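Local atomic coordinates of mannan endo-1,4-beta-mannosidase (Cryptopygus antarcticus, PDB entry 4OOZ), a protein that hydrolyses internal beta-1,4-mannosidic linkages in the backbones of mannans, galactomannans and glucomannans, releasing mainly short manno-oligosaccharides. Residues A[43-48]-A[81-86]. Sequence-based numbering, arbitrary orientation.
Sequences NFAWRS and RVWVHV. With BMA (beta-D-mannopyranose), chain G.
Asn43 and Arg81 lie side by side on the same face of two neighbouring parallel strands, and the extended arginine chain runs alongside the amide until its NH1 reaches Asn43 OD1 at 2.9 Å. The amide is turned almost perpendicular to the guanidinium, yet its oxygen sits near the guanidinium plane, and the N-H points at it fairly straight (157°). A fully extended side chain, trans about chi1 (-174°), carries the Arg81 guanidinium along this face, where NH1 is shared between Asn43 OD1 and a salt bridge to the probable nucleophile Glu312, while NH2 meets Glu177 in a second salt bridge and the substrate-binding Asn180; this is consistent with Asn43 lying in a second shell behind Glu312. Between the backbones, Arg81 O takes the N-H of Ala45 at 2.9 Å and, weakly, that of Phe44. This doubling marks a beta bulge, beyond which Trp83 N donates to Ala45 O at 3.0 Å. The two strands, with helix 58-74 between them in sequence, form a beta-alpha-beta unit of the (beta/alpha)8 barrel found in glycosyl hydrolase family 5. On the helix-facing side Val82 CG1 lies against Phe44 CD2 at 3.4 Å, while the phenyl ring packs edge-to-face on Trp68 and touches Ile69 and Val72. Packing thins toward the C-terminal ends of the strands, where residues 46-48 leave the sheet and Trp46 is partly exposed. Its indole turns back to set an edge on the face of Trp83, CZ3 to CZ3 3.7 Å, with the six-membered rings inclined at 60°. Ala45 CA covers part of a face of the Trp83 indole as well. At the rim of this substrate-binding tryptophan, near the ring plane, lies O1 of a bound mannose, 3.2 Å from Trp83 CZ2.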
ATOM      1  N   ASN A  43      -6.651   1.643   7.428  1.00 34.85           N
ATOM      2  CA  ASN A  43      -5.782   2.707   6.973  1.00 34.06           C
ATOM      3  C   ASN A  43      -5.741   3.786   8.043  1.00 33.87           C
ATOM      4  O   ASN A  43      -6.779   4.324   8.414  1.00 34.47           O
ATOM      5  CB  ASN A  43      -6.268   3.296   5.648  1.00 34.27           C
ATOM      6  CG  ASN A  43      -5.846   2.473   4.453  1.00 34.36           C
ATOM      7  OD1 ASN A  43      -4.842   2.772   3.807  1.00 33.84           O
ATOM      8  ND2 ASN A  43      -6.616   1.437   4.144  1.00 35.16           N
ATOM      9  N   PHE A  44      -4.561   4.073   8.581  1.00 33.23           N
ATOM     10  CA  PHE A  44      -4.391   5.346   9.259  1.00 33.05           C
ATOM     11  C   PHE A  44      -4.475   6.342   8.136  1.00 32.77           C
ATOM     12  O   PHE A  44      -5.193   7.338   8.200  1.00 33.08           O
ATOM     13  CB  PHE A  44      -3.044   5.482   9.977  1.00 32.58           C
ATOM     14  CG  PHE A  44      -2.892   4.617  11.190  1.00 33.04           C
ATOM     15  CD1 PHE A  44      -3.926   3.815  11.635  1.00 33.77           C
ATOM     16  CD2 PHE A  44      -1.701   4.622  11.896  1.00 32.91           C
ATOM     17  CE1 PHE A  44      -3.767   3.022  12.757  1.00 34.33           C
ATOM     18  CE2 PHE A  44      -1.536   3.836  13.013  1.00 33.52           C
ATOM     19  CZ  PHE A  44      -2.568   3.032  13.446  1.00 34.22           C
ATOM     20  N   ALA A  45      -3.732   5.999   7.085  1.00 32.36           N
ATOM     21  CA  ALA A  45      -3.360   6.880   5.991  1.00 32.05           C
ATOM     22  C   ALA A  45      -2.558   8.066   6.523  1.00 35.58           C
ATOM     23  O   ALA A  45      -1.445   8.302   6.058  1.00 35.33           O
ATOM     24  CB  ALA A  45      -4.573   7.332   5.225  1.00 33.21           C
ATOM     25  N   TRP A  46      -3.103   8.791   7.500  1.00 31.79           N
ATOM     26  CA  TRP A  46      -2.370   9.876   8.149  1.00 31.50           C
ATOM     27  C   TRP A  46      -3.038  10.424   9.407  1.00 40.65           C
ATOM     28  O   TRP A  46      -4.212  10.172   9.678  1.00 32.69           O
ATOM     29  CB  TRP A  46      -2.150  11.033   7.169  1.00 31.26           C
ATOM     30  CG  TRP A  46      -3.406  11.642   6.632  1.00 31.82           C
ATOM     31  CD1 TRP A  46      -4.168  12.608   7.222  1.00 32.33           C
ATOM     32  CD2 TRP A  46      -4.033  11.345   5.381  1.00 32.16           C
ATOM     33  NE1 TRP A  46      -5.237  12.923   6.421  1.00 32.98           N
ATOM     34  CE2 TRP A  46      -5.173  12.166   5.280  1.00 32.90           C
ATOM     35  CE3 TRP A  46      -3.742  10.465   4.335  1.00 32.10           C
ATOM     36  CZ2 TRP A  46      -6.030  12.123   4.182  1.00 33.61           C
ATOM     37  CZ3 TRP A  46      -4.589  10.425   3.246  1.00 32.78           C
ATOM     38  CH2 TRP A  46      -5.719  11.248   3.177  1.00 33.54           C
ATOM     39  N   ARG A  47      -2.251  11.172  10.173  1.00 31.90           N
ATOM     40  CA  ARG A  47      -2.756  12.043  11.228  1.00 32.52           C
ATOM     41  C   ARG A  47      -2.710  13.471  10.702  1.00 32.40           C
ATOM     42  O   ARG A  47      -3.698  14.199  10.759  1.00 33.01           O
ATOM     43  CB  ARG A  47      -1.927  11.900  12.503  1.00 32.72           C
ATOM     44  CG  ARG A  47      -2.058  13.054  13.475  1.00 33.36           C
ATOM     45  CD  ARG A  47      -3.391  13.055  14.196  1.00 34.38           C
ATOM     46  NE  ARG A  47      -3.426  14.065  15.252  1.00 35.22           N
ATOM     47  CZ  ARG A  47      -4.433  14.218  16.106  1.00 36.40           C
ATOM     48  NH1 ARG A  47      -5.492  13.420  16.038  1.00 36.87           N
ATOM     49  NH2 ARG A  47      -4.379  15.165  17.035  1.00 37.28           N
ATOM     50  N   SER A  48      -1.546  13.852  10.185  1.00 31.76           N
ATOM     51  CA  SER A  48      -1.375  15.108   9.467  1.00 31.60           C
ATOM     52  C   SER A  48      -0.947  14.800   8.039  1.00 31.07           C
ATOM     53  O   SER A  48       0.116  14.224   7.820  1.00 30.63           O
ATOM     54  CB  SER A  48      -0.336  15.999  10.148  1.00 31.55           C
ATOM     55  OG  SER A  48      -0.700  16.285  11.487  1.00 32.24           O
ATOM     56  N   ARG A  81      -2.013   0.752   7.538  1.00 32.99           N
ATOM     57  CA  ARG A  81      -1.442   1.323   6.324  1.00 32.61           C
ATOM     58  C   ARG A  81      -1.218   2.823   6.502  1.00 32.10           C
ATOM     59  O   ARG A  81      -2.170   3.582   6.675  1.00 32.18           O
ATOM     60  CB  ARG A  81      -2.352   1.053   5.125  1.00 33.05           C
ATOM     61  CG  ARG A  81      -1.776   1.485   3.783  1.00 32.94           C
ATOM     62  CD  ARG A  81      -2.591   0.894   2.647  1.00 33.70           C
ATOM     63  NE  ARG A  81      -2.162   1.356   1.331  1.00 33.84           N
ATOM     64  CZ  ARG A  81      -2.825   2.247   0.600  1.00 34.10           C
ATOM     65  NH1 ARG A  81      -3.944   2.784   1.062  1.00 34.24           N
ATOM     66  NH2 ARG A  81      -2.369   2.602  -0.591  1.00 34.39           N
ATOM     67  N   VAL A  82       0.043   3.242   6.461  1.00 31.71           N
ATOM     68  CA  VAL A  82       0.397   4.634   6.720  1.00 31.29           C
ATOM     69  C   VAL A  82       1.168   5.272   5.563  1.00 31.02           C
ATOM     70  O   VAL A  82       2.129   4.701   5.046  1.00 31.12           O
ATOM     71  CB  VAL A  82       1.229   4.754   8.009  1.00 31.26           C
ATOM     72  CG1 VAL A  82       0.356   4.509   9.218  1.00 31.64           C
ATOM     73  CG2 VAL A  82       2.370   3.762   7.996  1.00 31.46           C
ATOM     74  N   TRP A  83       0.736   6.462   5.157  1.00 30.85           N
ATOM     75  CA  TRP A  83       1.390   7.189   4.070  1.00 30.72           C
ATOM     76  C   TRP A  83       2.595   7.983   4.582  1.00 30.40           C
ATOM     77  O   TRP A  83       2.631   8.394   5.741  1.00 30.28           O
ATOM     78  CB  TRP A  83       0.399   8.125   3.368  1.00 30.86           C
ATOM     79  CG  TRP A  83      -0.711   7.409   2.649  1.00 31.43           C
ATOM     80  CD1 TRP A  83      -1.061   6.097   2.780  1.00 31.74           C
ATOM     81  CD2 TRP A  83      -1.611   7.966   1.682  1.00 31.93           C
ATOM     82  NE1 TRP A  83      -2.121   5.803   1.960  1.00 32.40           N
ATOM     83  CE2 TRP A  83      -2.478   6.932   1.274  1.00 32.58           C
ATOM     84  CE3 TRP A  83      -1.767   9.237   1.122  1.00 32.03           C
ATOM     85  CZ2 TRP A  83      -3.487   7.131   0.335  1.00 33.40           C
ATOM     86  CZ3 TRP A  83      -2.768   9.432   0.190  1.00 32.83           C
ATOM     87  CH2 TRP A  83      -3.616   8.385  -0.194  1.00 33.55           C
ATOM     88  N   VAL A  84       3.581   8.191   3.714  1.00 30.45           N
ATOM     89  CA  VAL A  84       4.824   8.844   4.118  1.00 30.34           C
ATOM     90  C   VAL A  84       5.104  10.124   3.320  1.00 30.27           C
ATOM     91  O   VAL A  84       4.794  11.223   3.779  1.00 30.04           O
ATOM     92  CB  VAL A  84       6.022   7.885   3.978  1.00 30.71           C
ATOM     93  CG1 VAL A  84       7.292   8.533   4.506  1.00 30.81           C
ATOM     94  CG2 VAL A  84       5.747   6.594   4.722  1.00 30.89           C
ATOM     95  N   HIS A  85       5.687   9.980   2.133  1.00 30.59           N
ATOM     96  CA  HIS A  85       6.049  11.133   1.314  1.00 30.70           C
ATOM     97  C   HIS A  85       4.822  11.917   0.867  1.00 33.88           C
ATOM     98  O   HIS A  85       4.812  13.146   0.905  1.00 33.97           O
ATOM     99  CB  HIS A  85       6.854  10.704   0.084  1.00 31.31           C
ATOM    100  CG  HIS A  85       8.132   9.993   0.417  1.00 31.63           C
ATOM    101  ND1 HIS A  85       8.724  10.070   1.651  1.00 31.42           N
ATOM    102  CD2 HIS A  85       8.931   9.209  -0.346  1.00 32.35           C
ATOM    103  CE1 HIS A  85       9.838   9.353   1.648  1.00 32.00           C
ATOM    104  NE2 HIS A  85       9.985   8.823   0.452  1.00 32.56           N
ATOM    105  N   VAL A  86       3.797  11.188   0.444  1.00 30.87           N
ATOM    106  CA  VAL A  86       2.542  11.768  -0.021  1.00 31.10           C
ATOM    107  C   VAL A  86       2.769  12.741  -1.181  1.00 31.53           C
ATOM    108  O   VAL A  86       2.953  12.316  -2.319  1.00 32.14           O
ATOM    109  CB  VAL A  86       1.791  12.481   1.120  1.00 30.75           C
ATOM    110  CG1 VAL A  86       0.373  12.787   0.700  1.00 31.23           C
ATOM    111  CG2 VAL A  86       1.785  11.614   2.367  1.00 30.44           C
TER
HETATM  112  C1  BMA G 405      -7.334   7.664  -1.261  1.00 36.66           C
HETATM  113  C2  BMA G 405      -7.668   7.297  -2.675  1.00 37.87           C
HETATM  114  C3  BMA G 405      -8.685   8.279  -3.207  1.00 39.04           C
HETATM  115  C4  BMA G 405      -9.917   8.339  -2.294  1.00 39.58           C
HETATM  116  C5  BMA G 405      -9.530   8.503  -0.812  1.00 38.29           C
HETATM  117  C6  BMA G 405     -10.707   8.235   0.099  1.00 39.01           C
HETATM  118  O1  BMA G 405      -6.442   6.683  -0.814  1.00 35.85           O
HETATM  119  O2  BMA G 405      -8.315   6.033  -2.682  1.00 38.58           O
HETATM  120  O3  BMA G 405      -9.094   7.935  -4.529  1.00 41.93           O
HETATM  121  O4  BMA G 405     -10.741   9.434  -2.676  1.00 42.06           O
HETATM  122  O5  BMA G 405      -8.484   7.575  -0.460  1.00 37.19           O
HETATM  123  O6  BMA G 405     -11.902   8.259  -0.671  1.00 40.71           O